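Long-range contacts in 5' nucleotidase family protein (Staphylococcus aureus subsp. aureus, PDB 4Q7F), which belongs to the 5'-nucleotidase family, pairing a calcineurin-like phosphoesterase domain with a 5'-nucleotidase C-terminal domain, and holds manganese, magnesium and the ligand 3D1 in this structure: residues V359-L364 and I472-Y477; T389-A394 and D496-G501; E405-Y410 and N433-G438. All blocks are in the same frame, centred on the assembly; numbering follows the deposited sequence.

Interaction 1 of 3, residues V359-L364 and I472-Y477; sequences VACTAL and ICVNNY. With 3D1 ((2R,3S,5R)-5-(6-amino-9H-purin-9-yl)-tetrahydro-2-(hydroxymethyl)furan-3-ol), chain D.
Strands 359-363 and 472-475 run parallel, their axes 4.4 Å apart at closest approach and 21° from alignment, with Val359 paired to Ile472 and Ala360 to Cys473. They are neighbours in the mixed five-stranded sheet of the 5'-nucleotidase C-terminal domain. Cys473 N donates to Val359 O over 2.7 Å. Cys361 N reaches Cys473 O at 3.2 Å, a more bent bond at 137°. Val359 and Ile472 share one face of the sheet. CG1 of Ile472 is anti to its backbone N (chi1 -175°), and this carries CD1 across to CG1 of Val359, 3.8 Å away. On the same face, SG of Cys361 lies against CG1 of Val474. Ala360 and Cys473 meet through their CB atoms on the other face, which helix 342-355 covers.

From Cys361 on the strands diverge, and two waters bridge them. One water accepts from Asn475 N and donates to Cys361 O. A second accepts from Asn475 ND2 and also hydrogen-bonds Thr362 OG1. Asn475 is the N-cap of helix 476-479, and its OD1 takes the N-H of Arg478. This short helix presents Tyr477 to the bound 3D1, whose purine lies over one face of the ring. Trp170 also meets the Tyr477 ring, with nearly parallel planes. Asn475 and Tyr477 both belong to the 3D1 pocket, so the strand end and the helix it leads into each supply a pocket residue. There C5 of 3D1 sits over the centre of the Tyr477 ring, 3.4 Å above its plane.

Interaction 2 of 3, residues T389-A394 and D496-G501; sequences TFKVLA and DIQVEG
Segments 389-394 and 496-501 pair as antiparallel strands over a short length, with Phe390 and Ile497 a hydrogen-bonded pair and Lys391 and Asp496 the next, non-hydrogen-bonded one. Strand 493-497 is an outermost strand of the C-terminal domain's mixed sheet. Phe390 N gives Ile497 O a nearly straight bond of 3.0 Å. Ile497 N returns one to Phe390 O at 2.8 Å. An inverse gamma turn centred on Gln498 then leads toward helix 501-511, with Glu500 at its N-cap position.

Phe390 and Ile497 point to the face covered by helix 342-355, where their CB atoms are 4.1 Å apart. The edge of the Phe390 ring meets the turn: Val499 O lies near the ring plane, 3.3 Å from CD1. This buried oxygen has no hydrogen-bond partner in the model. Thr389 CG2 packs on Glu500 CG, 3.7 Å away.

On the other face the contact is polar. Lys391 bends at its last torsion (chi4 58°), bringing NZ alongside Asp496 in a long salt bridge, 3.7 Å to OD1. Gln498 NE2 donates to the same OD1 on its syn side. One water accepts from Lys391 NZ and from Thr389 OG1, which Gln172 also bonds. The water donates to Phe390 O at 2.7 Å and to Asp496 OD1 at 2.8 Å.

Interaction 3 of 3, residues E405-Y410 and N433-G438; sequences ERSAEY and NYDIYG
Aromatic packing joins Tyr410 to Tyr434. Their rings form an offset stack, with centroids 4.8 Å apart and planes at 24°. CB of Tyr434 adds a CH-pi contact over the Tyr410 face, 3.9 Å from the ring centroid. With CG of Tyr410 anti to its backbone N (chi1 178°), the ring swings over Tyr434; its CB packs against CD1 of Tyr434. The Tyr434 ring also turns an edge to the backbone of Ser407: its CD1 is 3.2 Å from Ser407 O, near the ring plane. Both phenol groups bond further off, Tyr410 OH to His431 and Tyr434 OH to Arg337 O.

The polar contacts centre on Ser407. Its OG and Tyr437 OH share a hydrogen bond of 3.0 Å, and Asp435 N gives the same OG a weak one at 3.4 Å. Tyr485 OH also bonds to Ser407 OG, so two hydroxyls and, weakly, a backbone N-H meet at this buried oxygen. Within 405-410, Arg406 NH1 makes a salt bridge of 2.7 Å to Glu409 OE1.

The contact packs the C-terminal end of helix 397-408 against strand 435-438 and the residues leading into it. That strand is outermost in the domain's mixed sheet. Strand 359-363 runs antiparallel beside it, and Phe523 of strand 522-526 touches Tyr434.

All three interactions reach one mixed five-stranded sheet, ordered 435-438, 359-363, 469-475, 390-396, 493-497. Interaction 1 joins two inner strands. Interaction 2 adds one outermost strand, and interaction 3 packs a helix on the other. Centres of interactions 1 and 2 are about 9 Å apart, those of 1 and 3 about 10 Å, and those of 2 and 3 about 19 Å. Backbone bonds probably link neighbours, such as Lys391 N to Val474 O and Gly438 N to Ala360 O. Along the chain, interactions 1 and 2 interleave, while both segments of interaction 3 fall between those of each. Chain-distant pieces thus build one sheet, whose 469-475 strand leads to the 3D1 pocket.

Interaction 1 of 3, residues V359-L364 and I472-Y477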
loop_
_atom_site.group_PDB
_atom_site.type_symbol
_atom_site.label_atom_id
_atom_site.label_comp_id
_atom_site.label_asym_id
_atom_site.label_seq_id
_atom_site.Cartn_x
_atom_site.Cartn_y
_atom_site.Cartn_z
ATOM N N VAL A 359 -12.299 -18.309 16.240
ATOM C CA VAL A 359 -12.657 -17.015 15.737
ATOM C C VAL A 359 -11.832 -16.713 14.480
ATOM O O VAL A 359 -10.729 -17.251 14.298
ATOM C CB VAL A 359 -12.385 -15.941 16.814
ATOM C CG1 VAL A 359 -12.691 -14.539 16.310
ATOM C CG2 VAL A 359 -13.198 -16.252 18.079
ATOM N N ALA A 360 -12.419 -15.929 13.597
ATOM C CA ALA A 360 -11.731 -15.465 12.389
ATOM C C ALA A 360 -12.063 -13.993 12.192
ATOM O O ALA A 360 -12.980 -13.465 12.835
ATOM C CB ALA A 360 -12.138 -16.276 11.184
ATOM N N CYS A 361 -11.301 -13.317 11.340
ATOM C CA CYS A 361 -11.585 -11.941 11.029
ATOM C C CYS A 361 -10.971 -11.571 9.697
ATOM O O CYS A 361 -10.043 -12.238 9.234
ATOM C CB CYS A 361 -11.075 -11.000 12.097
ATOM S SG CYS A 361 -9.274 -10.887 12.197
ATOM N N THR A 362 -11.572 -10.562 9.075
ATOM C CA THR A 362 -11.064 -9.963 7.827
ATOM C C THR A 362 -11.536 -8.532 7.702
ATOM O O THR A 362 -12.589 -8.150 8.229
ATOM C CB THR A 362 -11.462 -10.740 6.577
ATOM O OG1 THR A 362 -10.779 -10.190 5.431
ATOM C CG2 THR A 362 -12.963 -10.715 6.375
ATOM N N ALA A 363 -10.727 -7.727 7.027
ATOM C CA ALA A 363 -11.091 -6.357 6.754
ATOM C C ALA A 363 -11.946 -6.397 5.500
ATOM O O ALA A 363 -11.980 -7.419 4.804
ATOM C CB ALA A 363 -9.849 -5.510 6.525
ATOM N N LEU A 364 -12.716 -5.338 5.271
ATOM C CA LEU A 364 -13.430 -5.185 4.011
ATOM C C LEU A 364 -12.531 -4.213 3.225
ATOM O O LEU A 364 -12.390 -3.028 3.587
ATOM C CB LEU A 364 -14.818 -4.594 4.200
ATOM C CG LEU A 364 -15.600 -4.431 2.892
ATOM C CD1 LEU A 364 -15.952 -5.788 2.301
ATOM C CD2 LEU A 364 -16.847 -3.610 3.142
ATOM N N ILE A 472 -7.633 -17.746 16.858
ATOM C CA ILE A 472 -8.163 -16.824 15.896
ATOM C C ILE A 472 -7.380 -16.898 14.595
ATOM O O ILE A 472 -6.156 -16.969 14.590
ATOM C CB ILE A 472 -8.223 -15.376 16.466
ATOM C CG1 ILE A 472 -8.902 -14.427 15.487
ATOM C CG2 ILE A 472 -6.834 -14.860 16.832
ATOM C CD1 ILE A 472 -9.190 -13.054 16.077
ATOM N N CYS A 473 -8.119 -16.964 13.507
ATOM C CA CYS A 473 -7.524 -16.934 12.161
ATOM C C CYS A 473 -7.437 -15.479 11.721
ATOM O O CYS A 473 -8.471 -14.773 11.625
ATOM C CB CYS A 473 -8.395 -17.708 11.178
ATOM S SG CYS A 473 -7.664 -17.851 9.550
ATOM N N VAL A 474 -6.212 -15.009 11.480
ATOM C CA VAL A 474 -5.985 -13.662 11.001
ATOM C C VAL A 474 -5.093 -13.745 9.767
ATOM O O VAL A 474 -4.483 -14.793 9.489
ATOM C CB VAL A 474 -5.336 -12.763 12.065
ATOM C CG1 VAL A 474 -6.134 -12.847 13.363
ATOM C CG2 VAL A 474 -3.881 -13.153 12.312
ATOM N N ASN A 475 -5.025 -12.664 8.992
ATOM C CA ASN A 475 -4.099 -12.687 7.826
ATOM C C ASN A 475 -2.655 -12.401 8.265
ATOM O O ASN A 475 -2.434 -11.953 9.399
ATOM C CB ASN A 475 -4.578 -11.778 6.715
ATOM C CG ASN A 475 -4.564 -10.301 7.086
ATOM O OD1 ASN A 475 -3.623 -9.793 7.673
ATOM N ND2 ASN A 475 -5.570 -9.600 6.647
ATOM N N ASN A 476 -1.680 -12.642 7.393
ATOM C CA ASN A 476 -0.277 -12.469 7.792
ATOM C C ASN A 476 0.079 -11.032 8.151
ATOM O O ASN A 476 0.971 -10.797 8.985
ATOM C CB ASN A 476 0.682 -12.979 6.733
ATOM C CG ASN A 476 0.668 -12.145 5.493
ATOM O OD1 ASN A 476 -0.293 -12.166 4.732
ATOM N ND2 ASN A 476 1.744 -11.421 5.265
ATOM N N TYR A 477 -0.631 -10.090 7.538
ATOM C CA TYR A 477 -0.430 -8.655 7.797
ATOM C C TYR A 477 -0.769 -8.407 9.250
ATOM O O TYR A 477 0.027 -7.847 10.004
ATOM C CB TYR A 477 -1.354 -7.830 6.878
ATOM C CG TYR A 477 -1.221 -6.334 6.946
ATOM C CD1 TYR A 477 -0.226 -5.679 6.223
ATOM C CD2 TYR A 477 -2.125 -5.570 7.670
ATOM C CE1 TYR A 477 -0.101 -4.309 6.257
ATOM C CE2 TYR A 477 -2.025 -4.184 7.709
ATOM C CZ TYR A 477 -1.008 -3.563 6.991
ATOM O OH TYR A 477 -0.895 -2.202 6.996
HETATM O "O5'" 3D1 D . 0.778 1.288 5.832
HETATM C "C5'" 3D1 D . 0.201 0.033 5.484
HETATM C "C4'" 3D1 D . 0.619 -0.380 4.084
HETATM O "O4'" 3D1 D . 0.231 -1.737 3.930
HETATM C "C1'" 3D1 D . -0.828 -1.882 2.979
HETATM N N9 3D1 D . -1.827 -2.853 3.503
HETATM C C4 3D1 D . -1.683 -4.160 3.336
HETATM N N3 3D1 D . -0.744 -4.926 2.736
HETATM C C2 3D1 D . -0.864 -6.267 2.723
HETATM N N1 3D1 D . -1.904 -6.920 3.309
HETATM C C6 3D1 D . -2.907 -6.271 3.944
HETATM N N6 3D1 D . -3.927 -6.964 4.520
HETATM C C5 3D1 D . -2.833 -4.795 4.004
HETATM N N7 3D1 D . -3.582 -3.792 4.508
HETATM C C8 3D1 D . -2.963 -2.621 4.213
HETATM C "C2'" 3D1 D . -1.336 -0.479 2.675
HETATM C "C3'" 3D1 D . -0.087 0.341 2.942
HETATM O "O3'" 3D1 D . 0.737 0.316 1.757
HETATM O O HOH W 1 -7.153 -10.716 9.523
HETATM O O HOH W 2 -7.934 -10.907 5.405
#

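Interaction 2 of 3, residues T389-A394 and D496-G501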
loop_
_atom_site.group_PDB
_atom_site.type_symbol
_atom_site.label_atom_id
_atom_site.label_comp_id
_atom_site.label_asym_id
_atom_site.label_seq_id
_atom_site.Cartn_x
_atom_site.Cartn_y
_atom_site.Cartn_z
ATOM N N THR A 389 -1.439 -14.489 3.350
ATOM C CA THR A 389 -1.667 -15.868 3.731
ATOM C C THR A 389 -2.298 -15.711 5.114
ATOM O O THR A 389 -2.551 -14.579 5.557
ATOM C CB THR A 389 -0.387 -16.686 3.769
ATOM O OG1 THR A 389 0.537 -16.026 4.626
ATOM C CG2 THR A 389 0.233 -16.804 2.358
ATOM N N PHE A 390 -2.546 -16.815 5.803
ATOM C CA PHE A 390 -3.212 -16.729 7.112
ATOM C C PHE A 390 -2.515 -17.467 8.239
ATOM O O PHE A 390 -1.720 -18.380 8.037
ATOM C CB PHE A 390 -4.652 -17.189 6.943
ATOM C CG PHE A 390 -5.374 -16.433 5.877
ATOM C CD1 PHE A 390 -5.285 -16.834 4.544
ATOM C CD2 PHE A 390 -6.050 -15.250 6.180
ATOM C CE1 PHE A 390 -5.912 -16.100 3.547
ATOM C CE2 PHE A 390 -6.674 -14.509 5.185
ATOM C CZ PHE A 390 -6.612 -14.938 3.878
ATOM N N LYS A 391 -2.837 -17.061 9.462
ATOM C CA LYS A 391 -2.268 -17.681 10.608
ATOM C C LYS A 391 -3.309 -17.826 11.698
ATOM O O LYS A 391 -4.126 -16.910 11.925
ATOM C CB LYS A 391 -1.060 -16.896 11.112
ATOM C CG LYS A 391 0.209 -17.137 10.293
ATOM C CD LYS A 391 1.399 -16.424 10.896
ATOM C CE LYS A 391 2.704 -16.911 10.291
ATOM N NZ LYS A 391 2.737 -16.725 8.803
ATOM N N VAL A 392 -3.316 -18.994 12.328
ATOM C CA VAL A 392 -4.190 -19.213 13.491
ATOM C C VAL A 392 -3.320 -18.947 14.694
ATOM O O VAL A 392 -2.252 -19.512 14.824
ATOM C CB VAL A 392 -4.810 -20.602 13.551
ATOM C CG1 VAL A 392 -5.711 -20.702 14.782
ATOM C CG2 VAL A 392 -5.628 -20.849 12.309
ATOM N N LEU A 393 -3.773 -18.032 15.537
ATOM C CA LEU A 393 -3.036 -17.618 16.710
ATOM C C LEU A 393 -3.774 -17.948 17.974
ATOM O O LEU A 393 -4.973 -17.859 18.007
ATOM C CB LEU A 393 -2.866 -16.094 16.671
ATOM C CG LEU A 393 -2.140 -15.571 15.433
ATOM C CD1 LEU A 393 -1.969 -14.053 15.574
ATOM C CD2 LEU A 393 -0.816 -16.270 15.273
ATOM N N ALA A 394 -3.021 -18.283 19.016
ATOM C CA ALA A 394 -3.569 -18.582 20.326
ATOM C C ALA A 394 -3.503 -17.303 21.129
ATOM O O ALA A 394 -2.405 -16.744 21.339
ATOM C CB ALA A 394 -2.755 -19.676 20.984
ATOM N N ASP A 496 -0.184 -22.346 10.320
ATOM C CA ASP A 496 0.371 -21.460 9.325
ATOM C C ASP A 496 -0.286 -21.889 8.016
ATOM O O ASP A 496 0.061 -22.935 7.451
ATOM C CB ASP A 496 1.896 -21.644 9.301
ATOM C CG ASP A 496 2.592 -20.769 8.269
ATOM O OD1 ASP A 496 1.918 -20.121 7.456
ATOM O OD2 ASP A 496 3.836 -20.744 8.251
ATOM N N ILE A 497 -1.267 -21.100 7.560
ATOM C CA ILE A 497 -2.025 -21.433 6.364
ATOM C C ILE A 497 -1.445 -20.708 5.146
ATOM O O ILE A 497 -1.723 -19.525 4.912
ATOM C CB ILE A 497 -3.518 -21.112 6.547
ATOM C CG1 ILE A 497 -4.065 -21.865 7.769
ATOM C CG2 ILE A 497 -4.307 -21.504 5.302
ATOM C CD1 ILE A 497 -5.458 -21.454 8.165
ATOM N N GLN A 498 -0.654 -21.440 4.380
ATOM C CA GLN A 498 0.035 -20.907 3.205
ATOM C C GLN A 498 -0.809 -20.933 1.937
ATOM O O GLN A 498 -0.386 -21.406 0.890
ATOM C CB GLN A 498 1.366 -21.641 2.986
ATOM C CG GLN A 498 2.405 -21.312 4.053
ATOM C CD GLN A 498 2.879 -19.865 3.968
ATOM O OE1 GLN A 498 3.168 -19.371 2.890
ATOM N NE2 GLN A 498 2.976 -19.197 5.107
ATOM N N VAL A 499 -2.014 -20.411 2.052
ATOM C CA VAL A 499 -2.895 -20.261 0.920
ATOM C C VAL A 499 -3.240 -18.779 0.961
ATOM O O VAL A 499 -3.679 -18.273 1.991
ATOM C CB VAL A 499 -4.168 -21.122 1.017
ATOM C CG1 VAL A 499 -5.102 -20.803 -0.146
ATOM C CG2 VAL A 499 -3.811 -22.606 1.037
ATOM N N GLU A 500 -3.006 -18.088 -0.150
ATOM C CA GLU A 500 -3.293 -16.653 -0.231
ATOM C C GLU A 500 -4.796 -16.412 -0.326
ATOM O O GLU A 500 -5.559 -17.315 -0.697
ATOM C CB GLU A 500 -2.474 -15.984 -1.363
ATOM C CG GLU A 500 -1.011 -15.841 -0.949
ATOM C CD GLU A 500 -0.101 -15.293 -2.026
ATOM O OE1 GLU A 500 -0.610 -14.760 -3.005
ATOM O OE2 GLU A 500 1.132 -15.401 -1.872
ATOM N N GLY A 501 -5.215 -15.220 0.061
ATOM C CA GLY A 501 -6.625 -14.878 0.146
ATOM C C GLY A 501 -7.474 -15.148 -1.072
ATOM O O GLY A 501 -8.524 -15.751 -0.971
HETATM O O HOH W 3 0.673 -17.629 7.090
#

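Interaction 3 of 3, residues E405-Y410 and N433-G438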
loop_
_atom_site.group_PDB
_atom_site.type_symbol
_atom_site.label_atom_id
_atom_site.label_comp_id
_atom_site.label_asym_id
_atom_site.label_seq_id
_atom_site.Cartn_x
_atom_site.Cartn_y
_atom_site.Cartn_z
ATOM N N GLU A 405 -11.496 -4.160 20.291
ATOM C CA GLU A 405 -11.513 -2.750 20.690
ATOM C C GLU A 405 -10.712 -1.907 19.659
ATOM O O GLU A 405 -11.043 -0.754 19.386
ATOM C CB GLU A 405 -10.928 -2.580 22.087
ATOM C CG GLU A 405 -11.774 -3.158 23.225
ATOM C CD GLU A 405 -13.015 -2.344 23.554
ATOM O OE1 GLU A 405 -13.279 -1.362 22.852
ATOM O OE2 GLU A 405 -13.768 -2.681 24.537
ATOM N N ARG A 406 -9.676 -2.491 19.078
ATOM C CA ARG A 406 -8.864 -1.755 18.083
ATOM C C ARG A 406 -9.756 -1.474 16.868
ATOM O O ARG A 406 -9.865 -0.327 16.445
ATOM C CB ARG A 406 -7.611 -2.504 17.713
ATOM C CG ARG A 406 -6.882 -1.973 16.459
ATOM C CD ARG A 406 -6.563 -0.483 16.487
ATOM N NE ARG A 406 -5.930 -0.070 15.223
ATOM C CZ ARG A 406 -5.879 1.178 14.769
ATOM N NH1 ARG A 406 -6.418 2.188 15.469
ATOM N NH2 ARG A 406 -5.287 1.423 13.604
ATOM N N SER A 407 -10.422 -2.508 16.354
ATOM C CA SER A 407 -11.355 -2.356 15.252
ATOM C C SER A 407 -12.443 -1.340 15.600
ATOM O O SER A 407 -12.769 -0.535 14.769
ATOM C CB SER A 407 -12.009 -3.695 14.881
ATOM O OG SER A 407 -11.026 -4.665 14.559
ATOM N N ALA A 408 -13.024 -1.404 16.818
ATOM C CA ALA A 408 -14.082 -0.482 17.249
ATOM C C ALA A 408 -13.669 1.003 17.233
ATOM O O ALA A 408 -14.540 1.897 17.242
ATOM C CB ALA A 408 -14.648 -0.892 18.650
ATOM N N GLU A 409 -12.365 1.267 17.219
ATOM C CA GLU A 409 -11.822 2.634 17.117
ATOM C C GLU A 409 -12.140 3.259 15.757
ATOM O O GLU A 409 -12.040 4.468 15.585
ATOM C CB GLU A 409 -10.304 2.648 17.299
ATOM C CG GLU A 409 -9.841 2.249 18.684
ATOM C CD GLU A 409 -8.337 2.174 18.790
ATOM O OE1 GLU A 409 -7.632 2.697 17.868
ATOM O OE2 GLU A 409 -7.850 1.579 19.772
ATOM N N TYR A 410 -12.492 2.405 14.797
ATOM C CA TYR A 410 -12.880 2.817 13.450
ATOM C C TYR A 410 -14.102 3.715 13.449
ATOM O O TYR A 410 -14.280 4.488 12.546
ATOM C CB TYR A 410 -13.218 1.568 12.622
ATOM C CG TYR A 410 -13.692 1.837 11.228
ATOM C CD1 TYR A 410 -12.803 2.271 10.250
ATOM C CD2 TYR A 410 -15.010 1.621 10.860
ATOM C CE1 TYR A 410 -13.215 2.491 8.958
ATOM C CE2 TYR A 410 -15.427 1.854 9.566
ATOM C CZ TYR A 410 -14.526 2.292 8.626
ATOM O OH TYR A 410 -14.951 2.507 7.343
ATOM N N ASN A 433 -8.139 -1.154 7.990
ATOM C CA ASN A 433 -7.713 -1.400 9.357
ATOM C C ASN A 433 -8.883 -1.694 10.277
ATOM O O ASN A 433 -8.700 -1.732 11.472
ATOM C CB ASN A 433 -6.847 -0.268 9.912
ATOM C CG ASN A 433 -5.430 -0.312 9.379
ATOM O OD1 ASN A 433 -4.990 -1.322 8.820
ATOM N ND2 ASN A 433 -4.706 0.780 9.546
ATOM N N TYR A 434 -10.078 -1.863 9.706
ATOM C CA TYR A 434 -11.254 -2.271 10.456
ATOM C C TYR A 434 -11.547 -3.731 10.161
ATOM O O TYR A 434 -11.691 -4.113 9.008
ATOM C CB TYR A 434 -12.479 -1.446 10.071
ATOM C CG TYR A 434 -13.762 -1.954 10.735
ATOM C CD1 TYR A 434 -13.958 -1.829 12.094
ATOM C CD2 TYR A 434 -14.775 -2.527 9.978
ATOM C CE1 TYR A 434 -15.112 -2.293 12.685
ATOM C CE2 TYR A 434 -15.943 -2.973 10.552
ATOM C CZ TYR A 434 -16.109 -2.863 11.907
ATOM O OH TYR A 434 -17.303 -3.289 12.447
ATOM N N ASP A 435 -11.706 -4.540 11.195
ATOM C CA ASP A 435 -11.974 -5.970 10.975
ATOM C C ASP A 435 -13.340 -6.340 11.431
ATOM O O ASP A 435 -13.866 -5.787 12.433
ATOM C CB ASP A 435 -10.948 -6.866 11.687
ATOM C CG ASP A 435 -9.585 -6.885 11.011
ATOM O OD1 ASP A 435 -9.505 -6.662 9.791
ATOM O OD2 ASP A 435 -8.573 -7.193 11.699
ATOM N N ILE A 436 -13.920 -7.266 10.667
ATOM C CA ILE A 436 -15.192 -7.878 10.997
ATOM C C ILE A 436 -14.866 -9.294 11.468
ATOM O O ILE A 436 -14.162 -10.041 10.785
ATOM C CB ILE A 436 -16.170 -7.943 9.801
ATOM C CG1 ILE A 436 -16.511 -6.544 9.273
ATOM C CG2 ILE A 436 -17.435 -8.678 10.204
ATOM C CD1 ILE A 436 -15.545 -5.983 8.253
ATOM N N TYR A 437 -15.390 -9.673 12.633
ATOM C CA TYR A 437 -15.076 -10.966 13.229
ATOM C C TYR A 437 -16.182 -11.995 13.105
ATOM O O TYR A 437 -17.363 -11.676 13.129
ATOM C CB TYR A 437 -14.751 -10.788 14.729
ATOM C CG TYR A 437 -13.583 -9.865 14.988
ATOM C CD1 TYR A 437 -13.734 -8.485 14.927
ATOM C CD2 TYR A 437 -12.331 -10.377 15.349
ATOM C CE1 TYR A 437 -12.666 -7.631 15.167
ATOM C CE2 TYR A 437 -11.257 -9.535 15.573
ATOM C CZ TYR A 437 -11.432 -8.172 15.480
ATOM O OH TYR A 437 -10.381 -7.365 15.730
ATOM N N GLY A 438 -15.768 -13.242 12.985
ATOM C CA GLY A 438 -16.688 -14.378 12.918
ATOM C C GLY A 438 -16.389 -15.387 14.013
ATOM O O GLY A 438 -15.221 -15.590 14.422
#